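Glucosamine-6-phosphate deaminase (Bacillus subtilis, PDB 2BKX) is a bacterial enzyme of the glucosamine-6-phosphate isomerase/6-phosphogluconolactonase family, with a Rossmann-like alpha/beta fold that holds fructose-6-phosphate in its pocket. Local coordinates at residues A[56-68]-A[88-102]. Sequence-based numbering, arbitrary orientation.
Sequences LSFQNITTVNLDE and FFQHIDSKPSRHFIP. With F6R (fructose -6-phosphate), chain C.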
ATOM      1  N   LEU A  56      14.868   5.295  16.380  1.00 14.55           N
ATOM      2  CA  LEU A  56      13.723   5.897  15.771  1.00 13.97           C
ATOM      3  C   LEU A  56      12.459   5.476  16.502  1.00 14.60           C
ATOM      4  O   LEU A  56      12.212   4.291  16.646  1.00 14.48           O
ATOM      5  CB  LEU A  56      13.629   5.438  14.288  1.00 13.78           C
ATOM      6  CG  LEU A  56      12.413   5.911  13.500  1.00 13.80           C
ATOM      7  CD1 LEU A  56      12.318   7.411  13.331  1.00 15.07           C
ATOM      8  CD2 LEU A  56      12.324   5.187  12.135  1.00 13.75           C
ATOM      9  N   SER A  57      11.659   6.448  16.941  1.00 14.31           N
ATOM     10  CA  SER A  57      10.435   6.186  17.732  1.00 14.33           C
ATOM     11  C   SER A  57       9.163   6.310  16.905  1.00 14.14           C
ATOM     12  O   SER A  57       8.978   7.242  16.133  1.00 15.32           O
ATOM     13  CB  SER A  57      10.308   7.159  18.890  1.00 14.76           C
ATOM     14  OG  SER A  57       9.119   6.875  19.658  1.00 16.24           O
ATOM     15  N   PHE A  58       8.235   5.400  17.141  1.00 13.74           N
ATOM     16  CA  PHE A  58       6.936   5.383  16.501  1.00 13.38           C
ATOM     17  C   PHE A  58       5.811   5.752  17.482  1.00 13.18           C
ATOM     18  O   PHE A  58       4.636   5.540  17.228  1.00 13.05           O
ATOM     19  CB  PHE A  58       6.725   3.991  15.881  1.00 13.44           C
ATOM     20  CG  PHE A  58       7.835   3.563  14.884  1.00 12.59           C
ATOM     21  CD1 PHE A  58       9.033   3.027  15.326  1.00 15.08           C
ATOM     22  CD2 PHE A  58       7.625   3.629  13.509  1.00 15.05           C
ATOM     23  CE1 PHE A  58      10.046   2.633  14.404  1.00 16.15           C
ATOM     24  CE2 PHE A  58       8.631   3.246  12.598  1.00 12.52           C
ATOM     25  CZ  PHE A  58       9.825   2.745  13.051  1.00 15.00           C
ATOM     26  N   GLN A  59       6.174   6.329  18.631  1.00 13.90           N
ATOM     27  CA  GLN A  59       5.211   6.507  19.714  1.00 15.45           C
ATOM     28  C   GLN A  59       3.971   7.334  19.397  1.00 14.45           C
ATOM     29  O   GLN A  59       2.902   7.104  19.959  1.00 15.12           O
ATOM     30  CB  GLN A  59       5.908   7.061  20.980  1.00 15.87           C
ATOM     31  CG  GLN A  59       6.717   6.000  21.655  1.00 22.37           C
ATOM     32  CD  GLN A  59       7.200   6.334  23.040  1.00 23.47           C
ATOM     33  OE1 GLN A  59       6.788   7.332  23.655  1.00 32.66           O
ATOM     34  NE2 GLN A  59       8.067   5.469  23.561  1.00 30.35           N
ATOM     35  N   ASN A  60       4.099   8.311  18.512  1.00 13.26           N
ATOM     36  CA  ASN A  60       2.968   9.182  18.260  1.00 13.12           C
ATOM     37  C   ASN A  60       2.366   9.036  16.871  1.00 12.18           C
ATOM     38  O   ASN A  60       1.462   9.814  16.515  1.00 12.94           O
ATOM     39  CB  ASN A  60       3.311  10.635  18.603  1.00 14.17           C
ATOM     40  CG  ASN A  60       3.429  10.819  20.100  1.00 16.71           C
ATOM     41  OD1 ASN A  60       2.417  10.836  20.811  1.00 22.24           O
ATOM     42  ND2 ASN A  60       4.645  10.863  20.589  1.00 20.12           N
ATOM     43  N   ILE A  61       2.799   8.012  16.148  1.00 10.66           N
ATOM     44  CA  ILE A  61       2.301   7.809  14.792  1.00 10.55           C
ATOM     45  C   ILE A  61       0.911   7.207  14.800  1.00  9.35           C
ATOM     46  O   ILE A  61       0.500   6.542  15.756  1.00 10.22           O
ATOM     47  CB  ILE A  61       3.238   6.952  13.880  1.00 11.83           C
ATOM     48  CG1 ILE A  61       3.202   5.444  14.193  1.00 13.86           C
ATOM     49  CG2 ILE A  61       4.654   7.526  13.847  1.00 13.30           C
ATOM     50  CD1 ILE A  61       3.810   4.579  13.091  1.00 15.47           C
ATOM     51  N   THR A  62       0.190   7.511  13.739  1.00  7.85           N
ATOM     52  CA  THR A  62      -1.057   6.837  13.387  1.00  7.26           C
ATOM     53  C   THR A  62      -0.861   6.203  12.033  1.00  6.26           C
ATOM     54  O   THR A  62      -0.185   6.780  11.204  1.00  7.49           O
ATOM     55  CB  THR A  62      -2.224   7.857  13.319  1.00  7.78           C
ATOM     56  OG1 THR A  62      -2.368   8.467  14.616  1.00 10.67           O
ATOM     57  CG2 THR A  62      -3.506   7.218  12.887  1.00 10.28           C
ATOM     58  N   THR A  63      -1.466   5.032  11.804  1.00  6.36           N
ATOM     59  CA  THR A  63      -1.410   4.434  10.463  1.00  6.58           C
ATOM     60  C   THR A  63      -2.769   4.023   9.954  1.00  5.87           C
ATOM     61  O   THR A  63      -3.661   3.645  10.744  1.00  5.61           O
ATOM     62  CB  THR A  63      -0.447   3.227  10.431  1.00  8.10           C
ATOM     63  OG1 THR A  63      -0.963   2.128  11.182  1.00  6.63           O
ATOM     64  CG2 THR A  63       0.906   3.590  11.003  1.00  8.57           C
ATOM     65  N   VAL A  64      -2.905   4.079   8.618  1.00  6.19           N
ATOM     66  CA  VAL A  64      -4.089   3.570   7.927  1.00  6.28           C
ATOM     67  C   VAL A  64      -3.582   2.677   6.791  1.00  5.33           C
ATOM     68  O   VAL A  64      -2.655   3.042   6.053  1.00  7.54           O
ATOM     69  CB  VAL A  64      -5.027   4.674   7.389  1.00  7.45           C
ATOM     70  CG1 VAL A  64      -5.638   5.409   8.554  1.00 10.24           C
ATOM     71  CG2 VAL A  64      -4.317   5.659   6.512  1.00 10.40           C
ATOM     72  N   ASN A  65      -4.175   1.490   6.670  1.00  4.37           N
ATOM     73  CA  ASN A  65      -3.796   0.579   5.615  1.00  5.12           C
ATOM     74  C   ASN A  65      -4.732   0.698   4.415  1.00  5.37           C
ATOM     75  O   ASN A  65      -5.912   1.042   4.546  1.00  6.31           O
ATOM     76  CB  ASN A  65      -3.756  -0.870   6.115  1.00  4.83           C
ATOM     77  CG  ASN A  65      -2.365  -1.323   6.433  1.00  5.13           C
ATOM     78  OD1 ASN A  65      -1.745  -2.118   5.649  1.00  9.73           O
ATOM     79  ND2 ASN A  65      -1.825  -0.813   7.493  1.00  3.99           N
ATOM     80  N   LEU A  66      -4.201   0.370   3.248  1.00  6.21           N
ATOM     81  CA  LEU A  66      -4.958   0.425   2.008  1.00  6.47           C
ATOM     82  C   LEU A  66      -6.146  -0.493   1.973  1.00  6.89           C
ATOM     83  O   LEU A  66      -7.198  -0.145   1.436  1.00  7.94           O
ATOM     84  CB  LEU A  66      -4.053   0.075   0.818  1.00  7.28           C
ATOM     85  CG  LEU A  66      -3.030   1.103   0.397  1.00  7.17           C
ATOM     86  CD1 LEU A  66      -1.993   0.505  -0.549  1.00  8.14           C
ATOM     87  CD2 LEU A  66      -3.699   2.272  -0.291  1.00  7.11           C
ATOM     88  N   ASP A  67      -5.965  -1.712   2.466  1.00  6.51           N
ATOM     89  CA  ASP A  67      -6.910  -2.756   2.108  1.00  7.86           C
ATOM     90  C   ASP A  67      -6.944  -3.924   3.062  1.00  7.04           C
ATOM     91  O   ASP A  67      -6.073  -4.089   3.920  1.00  6.61           O
ATOM     92  CB  ASP A  67      -6.695  -3.220   0.644  1.00  9.61           C
ATOM     93  CG  ASP A  67      -5.297  -3.385   0.236  0.50 10.67           C
ATOM     94  OD1 ASP A  67      -5.103  -3.055  -0.959  0.50 11.10           O
ATOM     95  OD2 ASP A  67      -4.403  -3.835   1.016  0.50 11.94           O
ATOM     96  N   GLU A  68      -7.992  -4.736   2.926  1.00  6.01           N
ATOM     97  CA  GLU A  68      -8.144  -5.984   3.673  1.00  6.73           C
ATOM     98  C   GLU A  68      -9.039  -6.890   2.873  1.00  6.18           C
ATOM     99  O   GLU A  68      -9.925  -6.426   2.142  1.00  7.35           O
ATOM    100  CB  GLU A  68      -8.736  -5.748   5.049  1.00  6.64           C
ATOM    101  CG  GLU A  68      -9.001  -6.983   5.910  1.00  6.20           C
ATOM    102  CD  GLU A  68      -7.758  -7.806   6.224  1.00  7.78           C
ATOM    103  OE1 GLU A  68      -7.180  -8.428   5.304  1.00  6.78           O
ATOM    104  OE2 GLU A  68      -7.336  -7.791   7.416  1.00 10.58           O
ATOM    105  N   PHE A  88       5.374  -5.604  11.303  1.00  8.19           N
ATOM    106  CA  PHE A  88       5.604  -4.226  11.701  1.00  8.03           C
ATOM    107  C   PHE A  88       5.181  -3.898  13.116  1.00  8.09           C
ATOM    108  O   PHE A  88       6.044  -3.587  13.949  1.00  8.96           O
ATOM    109  CB  PHE A  88       4.977  -3.278  10.686  1.00  8.31           C
ATOM    110  CG  PHE A  88       5.438  -1.839  10.789  1.00  7.45           C
ATOM    111  CD1 PHE A  88       6.767  -1.504  10.986  1.00  9.00           C
ATOM    112  CD2 PHE A  88       4.530  -0.833  10.668  1.00  9.17           C
ATOM    113  CE1 PHE A  88       7.160  -0.172  11.023  1.00  9.11           C
ATOM    114  CE2 PHE A  88       4.902   0.510  10.694  1.00  9.71           C
ATOM    115  CZ  PHE A  88       6.245   0.829  10.880  1.00 10.30           C
ATOM    116  N   PHE A  89       3.886  -3.983  13.413  1.00  7.20           N
ATOM    117  CA  PHE A  89       3.423  -3.418  14.669  1.00  7.88           C
ATOM    118  C   PHE A  89       4.033  -4.105  15.865  1.00  8.97           C
ATOM    119  O   PHE A  89       4.346  -3.432  16.866  1.00 10.26           O
ATOM    120  CB  PHE A  89       1.911  -3.490  14.807  1.00  7.98           C
ATOM    121  CG  PHE A  89       1.128  -2.864  13.666  1.00  8.36           C
ATOM    122  CD1 PHE A  89       1.650  -1.845  12.856  1.00  8.12           C
ATOM    123  CD2 PHE A  89      -0.189  -3.267  13.441  1.00  7.74           C
ATOM    124  CE1 PHE A  89       0.873  -1.284  11.832  1.00  8.60           C
ATOM    125  CE2 PHE A  89      -0.955  -2.700  12.415  1.00  8.26           C
ATOM    126  CZ  PHE A  89      -0.408  -1.728  11.625  1.00  7.67           C
ATOM    127  N   GLN A  90       4.252  -5.410  15.790  1.00  8.40           N
ATOM    128  CA  GLN A  90       4.792  -6.119  16.983  1.00  9.83           C
ATOM    129  C   GLN A  90       6.220  -5.714  17.358  1.00 10.44           C
ATOM    130  O   GLN A  90       6.693  -6.053  18.435  1.00 12.40           O
ATOM    131  CB  GLN A  90       4.732  -7.633  16.810  1.00  9.56           C
ATOM    132  CG  GLN A  90       5.768  -8.247  15.848  1.00 12.60           C
ATOM    133  CD  GLN A  90       5.831  -9.775  15.882  1.00 15.69           C
ATOM    134  OE1 GLN A  90       5.964 -10.455  14.822  1.00 19.22           O
ATOM    135  NE2 GLN A  90       5.772 -10.327  17.084  1.00 18.58           N
ATOM    136  N   HIS A  91       6.903  -5.028  16.453  1.00 10.05           N
ATOM    137  CA  HIS A  91       8.318  -4.751  16.547  1.00 10.71           C
ATOM    138  C   HIS A  91       8.624  -3.294  16.851  1.00 10.24           C
ATOM    139  O   HIS A  91       9.799  -2.946  16.973  1.00 12.75           O
ATOM    140  CB  HIS A  91       8.999  -5.139  15.211  1.00 11.65           C
ATOM    141  CG  HIS A  91       8.918  -6.584  14.888  1.00 13.69           C
ATOM    142  ND1 HIS A  91       9.452  -7.560  15.699  1.00 18.73           N
ATOM    143  CD2 HIS A  91       8.388  -7.231  13.817  1.00 16.61           C
ATOM    144  CE1 HIS A  91       9.221  -8.747  15.162  1.00 19.18           C
ATOM    145  NE2 HIS A  91       8.580  -8.576  14.017  1.00 18.57           N
ATOM    146  N   ILE A  92       7.614  -2.449  16.997  1.00 10.16           N
ATOM    147  CA  ILE A  92       7.804  -1.021  17.189  1.00 10.33           C
ATOM    148  C   ILE A  92       7.096  -0.515  18.450  1.00 10.66           C
ATOM    149  O   ILE A  92       6.279  -1.222  19.037  1.00 11.94           O
ATOM    150  CB  ILE A  92       7.317  -0.208  15.941  1.00 10.12           C
ATOM    151  CG1 ILE A  92       5.821  -0.394  15.698  1.00  9.45           C
ATOM    152  CG2 ILE A  92       8.115  -0.626  14.704  1.00 10.56           C
ATOM    153  CD1 ILE A  92       5.280   0.466  14.567  1.00 10.40           C
ATOM    154  N   ASP A  93       7.388   0.723  18.846  1.00  9.97           N
ATOM    155  CA  ASP A  93       6.871   1.302  20.091  1.00 10.62           C
ATOM    156  C   ASP A  93       5.714   2.234  19.825  1.00 10.64           C
ATOM    157  O   ASP A  93       5.565   3.282  20.463  1.00 12.06           O
ATOM    158  CB  ASP A  93       8.004   2.055  20.846  1.00 10.36           C
ATOM    159  CG  ASP A  93       8.553   3.278  20.067  1.00 12.42           C
ATOM    160  OD1 ASP A  93       8.460   3.303  18.825  1.00 12.61           O
ATOM    161  OD2 ASP A  93       9.088   4.224  20.703  1.00 15.68           O
ATOM    162  N   SER A  94       4.840   1.844  18.904  1.00 11.46           N
ATOM    163  CA  SER A  94       3.637   2.620  18.610  1.00 11.11           C
ATOM    164  C   SER A  94       2.562   2.439  19.676  1.00 10.64           C
ATOM    165  O   SER A  94       2.685   1.573  20.532  1.00 11.60           O
ATOM    166  CB  SER A  94       3.119   2.188  17.240  1.00 11.76           C
ATOM    167  OG  SER A  94       2.773   0.833  17.277  1.00 11.84           O
ATOM    168  N   LYS A  95       1.495   3.225  19.592  1.00  9.49           N
ATOM    169  CA  LYS A  95       0.264   2.946  20.343  1.00 10.45           C
ATOM    170  C   LYS A  95      -0.616   2.058  19.475  1.00  8.83           C
ATOM    171  O   LYS A  95      -1.122   2.494  18.433  1.00  8.80           O
ATOM    172  CB  LYS A  95      -0.497   4.228  20.674  1.00 10.94           C
ATOM    173  CG  LYS A  95       0.244   5.190  21.587  1.00 12.97           C
ATOM    174  CD  LYS A  95      -0.670   6.367  21.935  1.00 15.14           C
ATOM    175  CE  LYS A  95       0.083   7.411  22.742  1.00 19.21           C
ATOM    176  NZ  LYS A  95       1.086   8.136  21.920  1.00 25.81           N
ATOM    177  N   PRO A  96      -0.816   0.791  19.874  1.00  7.86           N
ATOM    178  CA  PRO A  96      -1.572  -0.126  19.013  1.00  8.19           C
ATOM    179  C   PRO A  96      -2.943   0.343  18.557  1.00  7.64           C
ATOM    180  O   PRO A  96      -3.389  -0.048  17.486  1.00  8.37           O
ATOM    181  CB  PRO A  96      -1.656  -1.408  19.851  1.00  9.15           C
ATOM    182  CG  PRO A  96      -0.446  -1.373  20.713  1.00 10.15           C
ATOM    183  CD  PRO A  96      -0.237   0.080  21.039  1.00  8.19           C
ATOM    184  N   SER A  97      -3.652   1.111  19.387  1.00  7.58           N
ATOM    185  CA  SER A  97      -4.989   1.545  19.001  1.00  7.84           C
ATOM    186  C   SER A  97      -4.992   2.587  17.894  1.00  7.76           C
ATOM    187  O   SER A  97      -6.051   2.933  17.392  1.00  8.21           O
ATOM    188  CB  SER A  97      -5.746   2.055  20.214  1.00  8.73           C
ATOM    189  OG  SER A  97      -5.105   3.188  20.739  1.00  9.34           O
ATOM    190  N   ARG A  98      -3.813   3.068  17.513  1.00  5.74           N
ATOM    191  CA  ARG A  98      -3.702   4.059  16.448  1.00  6.70           C
ATOM    192  C   ARG A  98      -3.299   3.444  15.110  1.00  6.03           C
ATOM    193  O   ARG A  98      -2.932   4.169  14.199  1.00  7.08           O
ATOM    194  CB  ARG A  98      -2.776   5.198  16.848  1.00  7.48           C
ATOM    195  CG  ARG A  98      -3.350   6.024  18.023  1.00 10.68           C
ATOM    196  CD  ARG A  98      -4.650   6.735  17.698  1.00 12.43           C
ATOM    197  NE  ARG A  98      -4.412   7.783  16.702  1.00 12.56           N
ATOM    198  CZ  ARG A  98      -5.297   8.701  16.308  1.00 13.52           C
ATOM    199  NH1 ARG A  98      -6.535   8.725  16.782  1.00 17.38           N
ATOM    200  NH2 ARG A  98      -4.913   9.614  15.451  1.00 14.65           N
ATOM    201  N   HIS A  99      -3.429   2.121  14.985  1.00  5.66           N
ATOM    202  CA  HIS A  99      -3.209   1.426  13.716  1.00  5.85           C
ATOM    203  C   HIS A  99      -4.590   1.007  13.226  1.00  6.29           C
ATOM    204  O   HIS A  99      -5.271   0.241  13.906  1.00  7.30           O
ATOM    205  CB  HIS A  99      -2.351   0.174  13.900  1.00  6.22           C
ATOM    206  CG  HIS A  99      -0.938   0.456  14.329  1.00  7.06           C
ATOM    207  ND1 HIS A  99      -0.115   1.305  13.613  1.00  7.93           N
ATOM    208  CD2 HIS A  99      -0.191  -0.006  15.373  1.00  9.69           C
ATOM    209  CE1 HIS A  99       1.063   1.380  14.220  1.00  9.27           C
ATOM    210  NE2 HIS A  99       1.034   0.616  15.307  1.00  9.37           N
ATOM    211  N   PHE A 100      -4.976   1.492  12.050  1.00  5.33           N
ATOM    212  CA  PHE A 100      -6.273   1.261  11.482  1.00  5.51           C
ATOM    213  C   PHE A 100      -6.166   0.490  10.166  1.00  5.67           C
ATOM    214  O   PHE A 100      -5.307   0.761   9.317  1.00  5.58           O
ATOM    215  CB  PHE A 100      -6.966   2.597  11.244  1.00  6.69           C
ATOM    216  CG  PHE A 100      -7.121   3.413  12.515  1.00  5.89           C
ATOM    217  CD1 PHE A 100      -6.380   4.555  12.722  1.00  7.91           C
ATOM    218  CD2 PHE A 100      -7.958   2.990  13.520  1.00  8.76           C
ATOM    219  CE1 PHE A 100      -6.524   5.278  13.889  1.00  9.05           C
ATOM    220  CE2 PHE A 100      -8.108   3.720  14.667  1.00  9.86           C
ATOM    221  CZ  PHE A 100      -7.403   4.854  14.859  1.00  7.15           C
ATOM    222  N   ILE A 101      -7.050  -0.499  10.024  1.00  6.62           N
ATOM    223  CA  ILE A 101      -7.115  -1.353   8.859  1.00  6.88           C
ATOM    224  C   ILE A 101      -8.602  -1.690   8.662  1.00  7.33           C
ATOM    225  O   ILE A 101      -9.305  -1.907   9.645  1.00  8.40           O
ATOM    226  CB  ILE A 101      -6.288  -2.639   9.091  1.00  7.19           C
ATOM    227  CG1 ILE A 101      -4.827  -2.338   9.519  1.00  7.92           C
ATOM    228  CG2 ILE A 101      -6.345  -3.544   7.888  1.00  8.07           C
ATOM    229  CD1 ILE A 101      -4.014  -3.547   9.902  1.00  9.45           C
ATOM    230  N   PRO A 102      -9.091  -1.744   7.414  1.00  7.07           N
ATOM    231  CA  PRO A 102     -10.533  -2.064   7.266  1.00  8.39           C
ATOM    232  C   PRO A 102     -10.871  -3.428   7.830  1.00  8.15           C
ATOM    233  O   PRO A 102     -10.063  -4.344   7.725  1.00  7.88           O
ATOM    234  CB  PRO A 102     -10.732  -2.028   5.756  1.00  8.52           C
ATOM    235  CG  PRO A 102      -9.628  -1.198   5.268  1.00  8.31           C
ATOM    236  CD  PRO A 102      -8.458  -1.472   6.123  1.00  8.26           C
TER
HETATM  237  C1  F6R C1243      -1.018  -3.470  -0.963  1.00 16.24           C
HETATM  238  C2  F6R C1243      -1.968  -3.330  -2.136  1.00 12.72           C
HETATM  239  C3  F6R C1243      -1.772  -3.960  -3.522  1.00  8.62           C
HETATM  240  C4  F6R C1243      -0.335  -4.453  -3.782  1.00  6.82           C
HETATM  241  C5  F6R C1243      -0.136  -5.049  -5.166  1.00  7.20           C
HETATM  242  C6  F6R C1243       1.284  -5.570  -5.355  1.00  6.19           C
HETATM  243  O1  F6R C1243      -1.647  -3.123   0.286  1.00 14.45           O
HETATM  244  O2  F6R C1243      -2.933  -2.618  -1.965  1.00 18.38           O
HETATM  245  O3  F6R C1243      -2.028  -2.972  -4.504  1.00  8.67           O
HETATM  246  O4  F6R C1243       0.550  -3.351  -3.614  1.00  7.31           O
HETATM  247  O5  F6R C1243      -1.081  -6.076  -5.442  1.00  7.57           O
HETATM  248  O6  F6R C1243       1.484  -6.681  -4.467  1.00  5.77           O
HETATM  249  P   F6R C1243       2.955  -7.267  -4.278  1.00  5.35           P
HETATM  250  O1P F6R C1243       3.742  -6.223  -3.533  1.00  5.89           O
HETATM  251  O2P F6R C1243       3.503  -7.470  -5.665  1.00  6.22           O
HETATM  252  O3P F6R C1243       2.815  -8.531  -3.492  1.00  5.38           O
HETATM  253  O   HOH W   1      12.375   4.560  20.058  1.00 33.32           O
HETATM  254  O   HOH W   2       1.428   5.544  18.032  1.00 17.28           O
HETATM  255  O   HOH W   3      -2.553   0.627   9.661  1.00  7.67           O
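Asp-93 meets the turn at Ser-57 to Gln-59 with its carboxylate. OD1 takes the backbone N of Phe-58 at 2.7 Å, in a nearly straight bond (167°). OD2 accepts from Ser-57 OG at 2.8 Å and, less directly, from Gln-59 NE2, both on the same face of the carboxylate. Ser-57 OG in turn accepts from the backbone N of Gln-59, an ST turn.

Phe-58 can be followed outward. CB lies against Asp-93 OD1 and Ile-92 CD1. CG and CD1 touch both Ile-92 CB and Asp-93 OD1, with CD1 3.7 Å from Ile-92 CB. CE1 and CZ meet CG2 of Ile-92, which lies over one ring face, a CH-pi contact. CD2 nears Ile-92 CD1 and Phe-88 CZ. On the same side as Ile-92, CE2 meets CZ of Phe-88 in an offset edge-to-face pair, Phe-88 edge to Phe-58 face, planes at 88°.

Lys-95 NZ reaches Gln-59 O from above the carbonyl plane, with a weak bond to Asn-60 OD1. Arg-98 bends at chi2 and chi3, which brings NE and NH2 side-on to Thr-62 OG1, at 3.0 Å from NE and 2.9 Å from NH2. OG1 lies in the guanidinium plane.

Thr-63 OG1 and His-99 ND1 are 2.7 Å apart at the imidazole edge. His-99 NE2 bonds to Ser-94 OG, so both ring nitrogens are held and the ring's rotation is fixed. A water joins Thr-63 OG1, Asn-65 ND2 and Phe-100 O.

Backbone bonds Thr-63 N to Arg-98 O, Phe-100 N to Thr-63 O and Asn-65 N to Phe-100 O pair the strands in parallel. Past a break at Leu-66 the strand resumes at Asp-67; in one of its two conformers OD2 accepts from O1 of fructose-6-phosphate. This is a beta-alpha-beta unit, with helix 80-89 between parallel strands, as in Rossmann-like folds.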